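Local structure of putative periplasmic protein (Wolinella succinogenes, 3KN3) at residues D16-L21 with M82-V87; S124-K129 with L170-T175; R131-E136 with N197-F202; G154-I159 with I177-N182. The protein probably serves as a periplasmic solute-binding protein for transport across the membrane, and can hold glutathione in its binding site. One frame throughout, in Å; residues are numbered along the deposited sequence.

In the fold
Contacts 1 and 2 lie nearest the centre of the chain, by the ligand site, while contact 4 is the most peripheral and contact 3 lies between. None is fully buried. Contact 1 joins the N-terminal lobe to a crossing segment between the lobes. It meets contact 2 through neighbouring strands 86-90 and 168-172 and a D85-R173 salt bridge. Contacts 2 and 3 share helix 125-138. Contacts 2 and 4 share helix 173-182. Contacts 1 and 4 each set aliphatic carbons against a tyrosine ring. Contact 2 is a small methyl contact beside polar site groups. Contact 3 alone has a hydrogen bond between its segments, a weak one.

Contact 1. Residues D16-L21 with M82-V87; sequences DNTGLL and MYNDFV
L20 and T18 face Y83 and N84 across a wide backbone gap, with CA of L20 7.9 Å from CA of Y83. Side chains do the touching. CD1 of L20 sits over the centre of the Y83 ring, 3.9 Å from the centroid and 9° off the normal, a CH-pi contact on the ring face. CB of L20 adds a second touch, 4.0 Å from CE2 of Y83. The ring gets there because its CG is anti to the backbone N (chi1 -171°). The hydroxyl OG1 of T18 comes obliquely, 4.1 Å from the same CE2. N84 is more marginal, with ND2 4.5 Å from CG2 of T18. With an alanine in place of Y83, L20 CD1 would probably lose the ring face it lies on and a gap would open beside T18.

T18 and L20 are held in an ST turn. The backbone N of L20 donates to OG1 of T18 at 3.1 Å, and OG1 also bonds to O of T15. Between them G19 leaves the first helix with a positive phi (79°) and occupies the N-cap position of the next. A CB there would collide with the carbonyl O of T18.

N84 OD1 accepts from the backbone N of G174, and N84 O accepts from ND2 of N201. Y203, on strand 202-208, touches T18, L20 and N84. Both N201 and Y203 are glutathione-binding residues. The contact thus sits beside the ligand site, where helices 13-18 and 20-32 meet the segment that runs from strand 78-82 into strand 86-90 of the other sheet.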
loop_
_atom_site.group_PDB
_atom_site.type_symbol
_atom_site.label_atom_id
_atom_site.label_comp_id
_atom_site.label_asym_id
_atom_site.label_seq_id
_atom_site.Cartn_x
_atom_site.Cartn_y
_atom_site.Cartn_z
ATOM N N ASP A 16 3.327 -7.359 6.600
ATOM C CA ASP A 16 4.422 -8.262 6.900
ATOM C C ASP A 16 4.971 -8.924 5.642
ATOM O O ASP A 16 6.182 -9.108 5.516
ATOM C CB ASP A 16 3.963 -9.325 7.878
ATOM C CG ASP A 16 5.094 -10.230 8.311
ATOM O OD1 ASP A 16 6.258 -9.763 8.321
ATOM O OD2 ASP A 16 4.820 -11.404 8.637
ATOM N N ASN A 17 4.076 -9.258 4.708
ATOM C CA ASN A 17 4.436 -10.000 3.495
ATOM C C ASN A 17 5.203 -9.225 2.447
ATOM O O ASN A 17 5.845 -9.812 1.585
ATOM C CB ASN A 17 3.199 -10.609 2.857
ATOM C CG ASN A 17 2.636 -11.710 3.682
ATOM O OD1 ASN A 17 3.332 -12.275 4.534
ATOM N ND2 ASN A 17 1.368 -12.024 3.462
ATOM N N THR A 18 5.123 -7.906 2.527
ATOM C CA THR A 18 5.912 -7.031 1.687
ATOM C C THR A 18 7.412 -7.067 2.044
ATOM O O THR A 18 8.268 -6.702 1.225
ATOM C CB THR A 18 5.410 -5.582 1.807
ATOM O OG1 THR A 18 5.859 -5.015 3.046
ATOM C CG2 THR A 18 3.877 -5.544 1.745
ATOM N N GLY A 19 7.736 -7.508 3.260
ATOM C CA GLY A 19 9.112 -7.459 3.708
ATOM C C GLY A 19 9.600 -6.100 4.196
ATOM O O GLY A 19 10.717 -5.997 4.701
ATOM N N LEU A 20 8.780 -5.059 4.065
ATOM C CA LEU A 20 9.152 -3.733 4.568
ATOM C C LEU A 20 9.779 -3.807 5.978
ATOM O O LEU A 20 10.824 -3.214 6.234
ATOM C CB LEU A 20 7.936 -2.805 4.578
ATOM C CG LEU A 20 8.118 -1.347 5.032
ATOM C CD1 LEU A 20 9.292 -0.685 4.312
ATOM C CD2 LEU A 20 6.826 -0.553 4.833
ATOM N N LEU A 21 9.143 -4.540 6.884
ATOM C CA LEU A 21 9.596 -4.576 8.272
ATOM C C LEU A 21 10.967 -5.219 8.420
ATOM O O LEU A 21 11.778 -4.794 9.248
ATOM C CB LEU A 21 8.592 -5.321 9.149
ATOM C CG LEU A 21 7.307 -4.532 9.365
ATOM C CD1 LEU A 21 6.253 -5.397 9.990
ATOM C CD2 LEU A 21 7.614 -3.342 10.235
HETATM N N MSE A 82 6.216 5.494 2.740
HETATM C CA MSE A 82 5.768 5.232 1.389
HETATM C C MSE A 82 6.557 4.081 0.817
HETATM O O MSE A 82 7.770 4.004 0.997
HETATM C CB MSE A 82 5.913 6.466 0.523
HETATM C CG MSE A 82 7.287 6.628 -0.044
HETATM SE SE MSE A 82 7.168 7.307 -1.856
HETATM C CE MSE A 82 6.317 9.015 -1.478
ATOM N N TYR A 83 5.871 3.174 0.131
ATOM C CA TYR A 83 6.517 1.937 -0.281
ATOM C C TYR A 83 5.606 1.129 -1.173
ATOM O O TYR A 83 4.387 1.097 -0.968
ATOM C CB TYR A 83 6.864 1.117 0.958
ATOM C CG TYR A 83 7.735 -0.086 0.705
ATOM C CD1 TYR A 83 9.078 0.060 0.379
ATOM C CD2 TYR A 83 7.232 -1.371 0.836
ATOM C CE1 TYR A 83 9.889 -1.046 0.163
ATOM C CE2 TYR A 83 8.034 -2.484 0.619
ATOM C CZ TYR A 83 9.362 -2.318 0.282
ATOM O OH TYR A 83 10.164 -3.430 0.075
ATOM N N ASN A 84 6.200 0.464 -2.156
ATOM C CA ASN A 84 5.455 -0.478 -2.978
ATOM C C ASN A 84 4.329 0.237 -3.714
ATOM O O ASN A 84 3.155 -0.112 -3.563
ATOM C CB ASN A 84 4.887 -1.587 -2.089
ATOM C CG ASN A 84 4.274 -2.730 -2.880
ATOM O OD1 ASN A 84 4.605 -2.952 -4.054
ATOM N ND2 ASN A 84 3.385 -3.487 -2.224
ATOM N N ASP A 85 4.703 1.242 -4.496
ATOM C CA ASP A 85 3.750 2.055 -5.246
ATOM C C ASP A 85 2.916 1.226 -6.210
ATOM O O ASP A 85 3.346 0.170 -6.668
ATOM C CB ASP A 85 4.492 3.134 -6.042
ATOM C CG ASP A 85 5.498 2.547 -7.027
ATOM O OD1 ASP A 85 6.192 1.566 -6.669
ATOM O OD2 ASP A 85 5.600 3.070 -8.160
ATOM N N PHE A 86 1.724 1.718 -6.527
ATOM C CA PHE A 86 0.863 1.076 -7.514
ATOM C C PHE A 86 1.211 1.475 -8.958
ATOM O O PHE A 86 1.580 2.619 -9.238
ATOM C CB PHE A 86 -0.606 1.400 -7.238
ATOM C CG PHE A 86 -1.086 0.966 -5.879
ATOM C CD1 PHE A 86 -1.109 1.862 -4.815
ATOM C CD2 PHE A 86 -1.526 -0.338 -5.666
ATOM C CE1 PHE A 86 -1.567 1.470 -3.560
ATOM C CE2 PHE A 86 -1.973 -0.739 -4.414
ATOM C CZ PHE A 86 -1.994 0.168 -3.357
ATOM N N VAL A 87 1.065 0.525 -9.875
ATOM C CA VAL A 87 1.305 0.784 -11.281
ATOM C C VAL A 87 0.159 0.272 -12.154
ATOM O O VAL A 87 -0.619 -0.580 -11.742
ATOM C CB VAL A 87 2.640 0.177 -11.738
ATOM C CG1 VAL A 87 3.800 0.850 -10.995
ATOM C CG2 VAL A 87 2.655 -1.338 -11.513
#

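Contact 2. Residues S124-K129 with L170-T175; sequences SGTHSK and LTDRGT
T126 meets L170 methyl to methyl: CG2 of T126 is 3.7 Å from CD2 of L170, the two side chains crossing at a slant. The same CG2 also lies 3.9 Å from the backbone O of L170. With OG1 of T126 beside the backbone N (chi1 -54°), CG2 falls anti to that N and turns to the strand. OG1 hydrogen-bonds to a glycerol molecule, probably from the crystallisation liquor, which is also bound by OG of S124. D172 is only marginal to this contact, with OD1 4.5 Å from OG1 of T126.

G125 and T126 are glutathione-binding residues in the first turn of helix 125-138. Opposite them, strand 168-172 runs directly into helix 173-182. Two helix N-termini therefore lie close to the site, an arrangement consistent with a ligand cleft of the periplasmic binding protein fold.

D172 is the N-cap of the second helix. Its OD2 accepts from the backbone N of T175 at 2.8 Å, from a donor 37° out of the carboxylate plane. OD1 takes the T175 hydroxyl OG1 at 2.7 Å on its syn lone pair. Two bonds thus fix the carboxylate's rotation, and the helix N-terminus would be expected to stabilise its charge. On the first helix, the backbone N of S128 bonds to O of S124 at 3.2 Å. Further out, M155 of helix 155-164 touches T126, T171 and T175. R173 forms a salt bridge with E194.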
loop_
_atom_site.group_PDB
_atom_site.type_symbol
_atom_site.label_atom_id
_atom_site.label_comp_id
_atom_site.label_asym_id
_atom_site.label_seq_id
_atom_site.Cartn_x
_atom_site.Cartn_y
_atom_site.Cartn_z
ATOM N N SER A 124 -10.699 -5.281 -0.896
ATOM C CA SER A 124 -9.253 -5.278 -1.017
ATOM C C SER A 124 -8.723 -3.881 -0.775
ATOM O O SER A 124 -9.431 -2.901 -0.991
ATOM C CB SER A 124 -8.858 -5.746 -2.415
ATOM O OG SER A 124 -7.517 -6.175 -2.455
ATOM N N GLY A 125 -7.476 -3.794 -0.327
ATOM C CA GLY A 125 -6.836 -2.503 -0.147
ATOM C C GLY A 125 -6.548 -1.916 -1.511
ATOM O O GLY A 125 -6.673 -0.710 -1.737
ATOM N N THR A 126 -6.158 -2.799 -2.424
ATOM C CA THR A 126 -5.905 -2.438 -3.799
ATOM C C THR A 126 -7.197 -1.981 -4.470
ATOM O O THR A 126 -7.197 -1.013 -5.225
ATOM C CB THR A 126 -5.276 -3.616 -4.559
ATOM O OG1 THR A 126 -4.113 -4.056 -3.850
ATOM C CG2 THR A 126 -4.853 -3.198 -5.936
ATOM N N HIS A 127 -8.306 -2.648 -4.172
ATOM C CA HIS A 127 -9.565 -2.277 -4.802
ATOM C C HIS A 127 -10.020 -0.891 -4.375
ATOM O O HIS A 127 -10.455 -0.098 -5.202
ATOM C CB HIS A 127 -10.665 -3.315 -4.549
ATOM C CG HIS A 127 -11.948 -3.027 -5.277
ATOM N ND1 HIS A 127 -13.178 -3.406 -4.796
ATOM C CD2 HIS A 127 -12.185 -2.383 -6.446
ATOM C CE1 HIS A 127 -14.124 -3.012 -5.637
ATOM N NE2 HIS A 127 -13.547 -2.393 -6.645
ATOM N N SER A 128 -9.923 -0.585 -3.089
ATOM C CA SER A 128 -10.421 0.710 -2.629
ATOM C C SER A 128 -9.474 1.834 -3.041
ATOM O O SER A 128 -9.889 2.975 -3.213
ATOM C CB SER A 128 -10.664 0.714 -1.125
ATOM O OG SER A 128 -9.486 0.333 -0.452
ATOM N N LYS A 129 -8.206 1.497 -3.224
ATOM C CA LYS A 129 -7.254 2.433 -3.798
ATOM C C LYS A 129 -7.596 2.745 -5.248
ATOM O O LYS A 129 -7.636 3.900 -5.644
ATOM C CB LYS A 129 -5.844 1.867 -3.743
ATOM C CG LYS A 129 -4.833 2.753 -4.427
ATOM C CD LYS A 129 -4.866 4.143 -3.837
ATOM C CE LYS A 129 -3.635 4.934 -4.244
ATOM N NZ LYS A 129 -3.581 6.236 -3.546
ATOM N N LEU A 170 -4.784 -2.311 -12.450
ATOM C CA LEU A 170 -3.960 -1.636 -11.466
ATOM C C LEU A 170 -3.469 -2.612 -10.395
ATOM O O LEU A 170 -4.264 -3.291 -9.741
ATOM C CB LEU A 170 -4.758 -0.520 -10.818
ATOM C CG LEU A 170 -4.067 0.258 -9.706
ATOM C CD1 LEU A 170 -4.555 1.710 -9.706
ATOM C CD2 LEU A 170 -4.284 -0.411 -8.352
ATOM N N THR A 171 -2.158 -2.673 -10.206
ATOM C CA THR A 171 -1.607 -3.595 -9.225
ATOM C C THR A 171 -0.459 -2.958 -8.468
ATOM O O THR A 171 0.198 -2.043 -8.961
ATOM C CB THR A 171 -1.098 -4.888 -9.877
ATOM O OG1 THR A 171 -0.509 -5.718 -8.875
ATOM C CG2 THR A 171 -0.045 -4.575 -10.933
ATOM N N ASP A 172 -0.223 -3.439 -7.258
ATOM C CA ASP A 172 0.960 -3.033 -6.529
ATOM C C ASP A 172 2.175 -3.594 -7.266
ATOM O O ASP A 172 2.090 -4.610 -7.958
ATOM C CB ASP A 172 0.909 -3.567 -5.103
ATOM C CG ASP A 172 0.918 -5.071 -5.059
ATOM O OD1 ASP A 172 -0.172 -5.688 -5.166
ATOM O OD2 ASP A 172 2.026 -5.630 -4.946
ATOM N N ARG A 173 3.307 -2.922 -7.114
ATOM C CA ARG A 173 4.516 -3.294 -7.833
ATOM C C ARG A 173 5.028 -4.670 -7.411
ATOM O O ARG A 173 5.517 -5.438 -8.233
ATOM C CB ARG A 173 5.593 -2.233 -7.613
ATOM C CG ARG A 173 6.848 -2.478 -8.399
ATOM C CD ARG A 173 7.852 -1.381 -8.165
ATOM N NE ARG A 173 7.391 -0.083 -8.654
ATOM C CZ ARG A 173 7.665 0.385 -9.867
ATOM N NH1 ARG A 173 8.381 -0.356 -10.709
ATOM N NH2 ARG A 173 7.228 1.587 -10.242
ATOM N N GLY A 174 4.914 -4.974 -6.125
ATOM C CA GLY A 174 5.378 -6.249 -5.605
ATOM C C GLY A 174 4.758 -7.446 -6.305
ATOM O O GLY A 174 5.465 -8.375 -6.695
ATOM N N THR A 175 3.439 -7.432 -6.475
ATOM C CA THR A 175 2.769 -8.554 -7.117
ATOM C C THR A 175 3.166 -8.644 -8.576
ATOM O O THR A 175 3.312 -9.740 -9.115
ATOM C CB THR A 175 1.250 -8.435 -7.048
ATOM O OG1 THR A 175 0.856 -8.073 -5.720
ATOM C CG2 THR A 175 0.601 -9.754 -7.440
#

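Contact 3. Residues R131-E136 with N197-F202; sequences REVWKE and NTLKNF
V133 lays its CG2 against the 3-10 turn 197-199, 4.0 Å from the backbone O of T198 and 4.3 Å from CD2 of L199. The first touch is to a carbonyl and the second is apolar. CG2 is turned to both because it lies beside the backbone N of V133, anti to the carbonyl carbon.

One turn further along the helix, E136 makes the polar part of the contact. Its OE1 accepts a weak hydrogen bond of 2.9 Å from OG1 of T198. OG1 stands over the face of the carboxylate rather than in its plane, which fits the weakness of the bond. The glutamate is extended beyond CG (chi2 -173°) and runs alongside T198, pointing the other way. Within the 197-202 segment, NZ of K200 bonds to OD1 of N197 at 2.7 Å, with NZ tilted 27° from the carbonyl plane.

The carbonyl of T198 also accepts from NZ of K129, one turn back on helix 125-138. V103 of helix 103-113 touches both V133 and L199. The backbone of L199 pairs with F86 at the start of strand 86-90, and the loop continues through N201, a glutathione-binding residue, into strand 202-208 of the other sheet.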
loop_
_atom_site.group_PDB
_atom_site.type_symbol
_atom_site.label_atom_id
_atom_site.label_comp_id
_atom_site.label_asym_id
_atom_site.label_seq_id
_atom_site.Cartn_x
_atom_site.Cartn_y
_atom_site.Cartn_z
ATOM N N ARG A 131 -10.429 2.407 -6.728
ATOM C CA ARG A 131 -11.647 3.208 -6.719
ATOM C C ARG A 131 -11.325 4.671 -6.453
ATOM O O ARG A 131 -11.870 5.558 -7.099
ATOM C CB ARG A 131 -12.646 2.667 -5.692
ATOM C CG ARG A 131 -13.274 1.347 -6.125
ATOM C CD ARG A 131 -14.063 0.663 -5.017
ATOM N NE ARG A 131 -15.243 1.420 -4.619
ATOM C CZ ARG A 131 -16.348 1.516 -5.353
ATOM N NH1 ARG A 131 -17.378 2.230 -4.912
ATOM N NH2 ARG A 131 -16.419 0.907 -6.530
ATOM N N GLU A 132 -10.427 4.926 -5.505
ATOM C CA GLU A 132 -10.008 6.291 -5.222
ATOM C C GLU A 132 -9.394 6.949 -6.458
ATOM O O GLU A 132 -9.660 8.113 -6.755
ATOM C CB GLU A 132 -9.022 6.322 -4.057
ATOM C CG GLU A 132 -9.485 7.155 -2.865
ATOM C CD GLU A 132 -9.472 8.668 -3.125
ATOM O OE1 GLU A 132 -9.033 9.416 -2.221
ATOM O OE2 GLU A 132 -9.899 9.114 -4.217
ATOM N N VAL A 133 -8.575 6.203 -7.187
ATOM C CA VAL A 133 -7.943 6.761 -8.374
ATOM C C VAL A 133 -8.948 7.198 -9.463
ATOM O O VAL A 133 -8.768 8.271 -10.060
ATOM C CB VAL A 133 -6.889 5.802 -8.942
ATOM C CG1 VAL A 133 -6.257 6.383 -10.202
ATOM C CG2 VAL A 133 -5.824 5.495 -7.874
ATOM N N TRP A 134 -9.983 6.379 -9.719
ATOM C CA TRP A 134 -11.033 6.714 -10.699
ATOM C C TRP A 134 -11.808 7.946 -10.260
ATOM O O TRP A 134 -12.149 8.799 -11.062
ATOM C CB TRP A 134 -12.028 5.547 -10.924
ATOM C CG TRP A 134 -11.481 4.474 -11.793
ATOM C CD1 TRP A 134 -11.035 3.247 -11.400
ATOM C CD2 TRP A 134 -11.281 4.537 -13.210
ATOM N NE1 TRP A 134 -10.567 2.544 -12.481
ATOM C CE2 TRP A 134 -10.710 3.312 -13.606
ATOM C CE3 TRP A 134 -11.535 5.505 -14.182
ATOM C CZ2 TRP A 134 -10.390 3.035 -14.926
ATOM C CZ3 TRP A 134 -11.217 5.230 -15.487
ATOM C CH2 TRP A 134 -10.649 4.008 -15.852
ATOM N N LYS A 135 -12.101 8.007 -8.973
ATOM C CA LYS A 135 -12.789 9.142 -8.385
ATOM C C LYS A 135 -12.009 10.440 -8.623
ATOM O O LYS A 135 -12.576 11.433 -9.072
ATOM C CB LYS A 135 -12.970 8.893 -6.890
ATOM C CG LYS A 135 -14.112 9.624 -6.250
ATOM C CD LYS A 135 -14.734 8.733 -5.188
ATOM C CE LYS A 135 -13.663 8.051 -4.329
ATOM N NZ LYS A 135 -14.255 7.061 -3.370
ATOM N N GLU A 136 -10.706 10.413 -8.336
ATOM C CA GLU A 136 -9.839 11.567 -8.575
ATOM C C GLU A 136 -9.761 11.910 -10.060
ATOM O O GLU A 136 -9.685 13.078 -10.432
ATOM C CB GLU A 136 -8.425 11.324 -8.038
ATOM C CG GLU A 136 -8.308 11.223 -6.518
ATOM C CD GLU A 136 -6.851 11.147 -6.037
ATOM O OE1 GLU A 136 -5.985 11.841 -6.625
ATOM O OE2 GLU A 136 -6.571 10.400 -5.066
ATOM N N ASN A 197 1.743 10.926 -8.478
ATOM C CA ASN A 197 1.598 10.956 -7.019
ATOM C C ASN A 197 0.383 10.210 -6.495
ATOM O O ASN A 197 0.401 9.661 -5.404
ATOM C CB ASN A 197 1.558 12.393 -6.487
ATOM C CG ASN A 197 2.899 12.853 -5.935
ATOM O OD1 ASN A 197 3.902 12.152 -6.042
ATOM N ND2 ASN A 197 2.920 14.041 -5.349
ATOM N N THR A 198 -0.692 10.200 -7.261
ATOM C CA THR A 198 -1.892 9.511 -6.809
ATOM C C THR A 198 -1.735 7.968 -6.802
ATOM O O THR A 198 -2.584 7.251 -6.269
ATOM C CB THR A 198 -3.125 9.970 -7.609
ATOM O OG1 THR A 198 -4.316 9.531 -6.954
ATOM C CG2 THR A 198 -3.084 9.431 -9.026
ATOM N N LEU A 199 -0.639 7.466 -7.373
ATOM C CA LEU A 199 -0.350 6.029 -7.377
ATOM C C LEU A 199 0.576 5.591 -6.231
ATOM O O LEU A 199 0.936 4.418 -6.114
ATOM C CB LEU A 199 0.254 5.612 -8.718
ATOM C CG LEU A 199 -0.761 5.672 -9.877
ATOM C CD1 LEU A 199 -0.109 5.325 -11.202
ATOM C CD2 LEU A 199 -1.963 4.764 -9.591
ATOM N N LYS A 200 0.961 6.531 -5.384
ATOM C CA LYS A 200 1.868 6.207 -4.302
ATOM C C LYS A 200 1.177 5.419 -3.191
ATOM O O LYS A 200 -0.003 5.613 -2.906
ATOM C CB LYS A 200 2.577 7.466 -3.790
ATOM C CG LYS A 200 4.016 7.570 -4.305
ATOM C CD LYS A 200 4.290 8.817 -5.124
ATOM C CE LYS A 200 4.799 9.957 -4.241
ATOM N NZ LYS A 200 5.876 10.792 -4.881
ATOM N N ASN A 201 1.929 4.502 -2.599
ATOM C CA ASN A 201 1.418 3.586 -1.583
ATOM C C ASN A 201 2.000 3.895 -0.200
ATOM O O ASN A 201 3.217 3.974 -0.035
ATOM C CB ASN A 201 1.786 2.151 -1.962
ATOM C CG ASN A 201 0.940 1.109 -1.227
ATOM O OD1 ASN A 201 -0.084 1.436 -0.618
ATOM N ND2 ASN A 201 1.354 -0.155 -1.306
ATOM N N PHE A 202 1.137 4.053 0.798
ATOM C CA PHE A 202 1.617 4.349 2.142
ATOM C C PHE A 202 1.136 3.376 3.208
ATOM O O PHE A 202 -0.037 2.986 3.236
ATOM C CB PHE A 202 1.210 5.754 2.565
ATOM C CG PHE A 202 1.694 6.821 1.647
ATOM C CD1 PHE A 202 2.908 7.447 1.876
ATOM C CD2 PHE A 202 0.934 7.208 0.559
ATOM C CE1 PHE A 202 3.357 8.436 1.039
ATOM C CE2 PHE A 202 1.385 8.196 -0.284
ATOM C CZ PHE A 202 2.595 8.816 -0.044
#

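Contact 4. Residues G154-I159 with I177-N182; sequences GMLATI and IKYESN
The Y179 ring has I159 over one face and L156 at its edge. CG2 of I159 stands 3.8 Å from the ring centroid, 16° off the normal and shifted toward the rim, a CH-pi contact. Its nearest ring atoms include CE1 of Y179, at 3.7 Å. CD2 of L156 comes in near the ring plane instead, 3.7 Å from CD1 of Y179. The ring is therefore met from two directions by successive turns of one helix.

Y179 reaches across because its CG is anti to the backbone N (chi1 179°). In I159 it is CG2 that takes the position anti to N, which carries this branch toward the ring. More loosely, ND2 of N182 lies 4.3 Å from CD2 of L156. A serine in place of Y179 would probably open a gap between the helices and leave I159 CG2 and L156 CD2 without their ring.

The short helical segments are 11.0 Å apart at closest approach and cross at -58°. The long side chains span this wide spacing. N160 and E163 of helix 155-164 also touch Y179, as do P188 and M189 from a loop, and the H183 ring stacks with the tyrosine. Helices 155-164 and 173-182 flank strand 168-172 in the chain. I159 touches T171 on that strand, so helix 155-164 packs on the strand, and Y179 joins helix 173-182 to it.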
loop_
_atom_site.group_PDB
_atom_site.type_symbol
_atom_site.label_atom_id
_atom_site.label_comp_id
_atom_site.label_asym_id
_atom_site.label_seq_id
_atom_site.Cartn_x
_atom_site.Cartn_y
_atom_site.Cartn_z
ATOM N N GLY A 154 -8.356 -12.349 -6.218
ATOM C CA GLY A 154 -7.067 -11.925 -5.704
ATOM C C GLY A 154 -6.305 -11.188 -6.784
ATOM O O GLY A 154 -6.580 -11.359 -7.969
HETATM N N MSE A 155 -5.346 -10.367 -6.376
HETATM C CA MSE A 155 -4.542 -9.590 -7.320
HETATM C C MSE A 155 -4.072 -10.420 -8.531
HETATM O O MSE A 155 -4.295 -10.044 -9.697
HETATM C CB MSE A 155 -3.337 -8.970 -6.600
HETATM C CG MSE A 155 -2.549 -7.971 -7.425
HETATM SE SE MSE A 155 -3.595 -6.344 -7.766
HETATM C CE MSE A 155 -4.283 -6.780 -9.542
ATOM N N LEU A 156 -3.436 -11.553 -8.255
ATOM C CA LEU A 156 -2.809 -12.323 -9.310
ATOM C C LEU A 156 -3.814 -12.873 -10.322
ATOM O O LEU A 156 -3.523 -12.954 -11.523
ATOM C CB LEU A 156 -1.948 -13.438 -8.719
ATOM C CG LEU A 156 -0.500 -13.328 -9.200
ATOM C CD1 LEU A 156 0.439 -14.072 -8.282
ATOM C CD2 LEU A 156 -0.379 -13.821 -10.639
ATOM N N ALA A 157 -4.994 -13.253 -9.842
ATOM C CA ALA A 157 -6.034 -13.762 -10.731
ATOM C C ALA A 157 -6.574 -12.658 -11.640
ATOM O O ALA A 157 -6.877 -12.902 -12.809
ATOM C CB ALA A 157 -7.168 -14.397 -9.929
ATOM N N THR A 158 -6.696 -11.445 -11.103
ATOM C CA THR A 158 -7.234 -10.336 -11.886
ATOM C C THR A 158 -6.212 -9.813 -12.901
ATOM O O THR A 158 -6.581 -9.278 -13.939
ATOM C CB THR A 158 -7.842 -9.188 -11.019
ATOM O OG1 THR A 158 -6.990 -8.047 -11.048
ATOM C CG2 THR A 158 -8.057 -9.603 -9.600
ATOM N N ILE A 159 -4.930 -9.991 -12.626
ATOM C CA ILE A 159 -3.921 -9.718 -13.645
ATOM C C ILE A 159 -4.082 -10.699 -14.813
ATOM O O ILE A 159 -3.993 -10.328 -15.984
ATOM C CB ILE A 159 -2.489 -9.804 -13.083
ATOM C CG1 ILE A 159 -2.266 -8.736 -12.010
ATOM C CG2 ILE A 159 -1.479 -9.632 -14.192
ATOM C CD1 ILE A 159 -0.853 -8.653 -11.515
ATOM N N ILE A 177 5.978 -7.866 -9.868
ATOM C CA ILE A 177 7.282 -8.515 -9.870
ATOM C C ILE A 177 7.147 -10.033 -9.787
ATOM O O ILE A 177 7.776 -10.763 -10.554
ATOM C CB ILE A 177 8.146 -8.018 -8.724
ATOM C CG1 ILE A 177 8.875 -6.749 -9.166
ATOM C CG2 ILE A 177 9.140 -9.096 -8.335
ATOM C CD1 ILE A 177 8.949 -5.676 -8.104
ATOM N N LYS A 178 6.317 -10.497 -8.858
ATOM C CA LYS A 178 5.999 -11.912 -8.744
ATOM C C LYS A 178 5.419 -12.428 -10.056
ATOM O O LYS A 178 5.930 -13.388 -10.622
ATOM C CB LYS A 178 5.038 -12.161 -7.580
ATOM C CG LYS A 178 5.549 -11.608 -6.252
ATOM C CD LYS A 178 4.548 -11.816 -5.117
ATOM C CE LYS A 178 4.969 -11.058 -3.854
ATOM N NZ LYS A 178 3.979 -11.184 -2.737
ATOM N N TYR A 179 4.367 -11.781 -10.550
ATOM C CA TYR A 179 3.803 -12.157 -11.842
ATOM C C TYR A 179 4.902 -12.275 -12.905
ATOM O O TYR A 179 4.860 -13.165 -13.754
ATOM C CB TYR A 179 2.711 -11.168 -12.299
ATOM C CG TYR A 179 2.094 -11.495 -13.661
ATOM C CD1 TYR A 179 1.008 -12.361 -13.768
ATOM C CD2 TYR A 179 2.600 -10.939 -14.840
ATOM C CE1 TYR A 179 0.442 -12.666 -15.008
ATOM C CE2 TYR A 179 2.039 -11.242 -16.090
ATOM C CZ TYR A 179 0.957 -12.101 -16.165
ATOM O OH TYR A 179 0.390 -12.416 -17.390
ATOM N N GLU A 180 5.888 -11.385 -12.848
ATOM C CA GLU A 180 6.935 -11.342 -13.865
ATOM C C GLU A 180 7.883 -12.536 -13.783
ATOM O O GLU A 180 8.335 -13.057 -14.808
ATOM C CB GLU A 180 7.738 -10.046 -13.756
ATOM C CG GLU A 180 7.311 -8.949 -14.718
ATOM C CD GLU A 180 8.222 -7.728 -14.654
ATOM O OE1 GLU A 180 8.780 -7.450 -13.569
ATOM O OE2 GLU A 180 8.379 -7.047 -15.691
ATOM N N SER A 181 8.195 -12.954 -12.561
ATOM C CA SER A 181 9.073 -14.091 -12.355
ATOM C C SER A 181 8.421 -15.350 -12.914
ATOM O O SER A 181 9.107 -16.290 -13.303
ATOM C CB SER A 181 9.387 -14.263 -10.875
ATOM O OG SER A 181 8.199 -14.379 -10.120
ATOM N N ASN A 182 7.094 -15.356 -12.962
ATOM C CA ASN A 182 6.350 -16.466 -13.550
ATOM C C ASN A 182 6.519 -16.532 -15.055
ATOM O O ASN A 182 6.828 -17.578 -15.609
ATOM C CB ASN A 182 4.863 -16.344 -13.236
ATOM C CG ASN A 182 4.589 -16.253 -11.759
ATOM O OD1 ASN A 182 5.359 -16.771 -10.950
ATOM N ND2 ASN A 182 3.491 -15.590 -11.391
#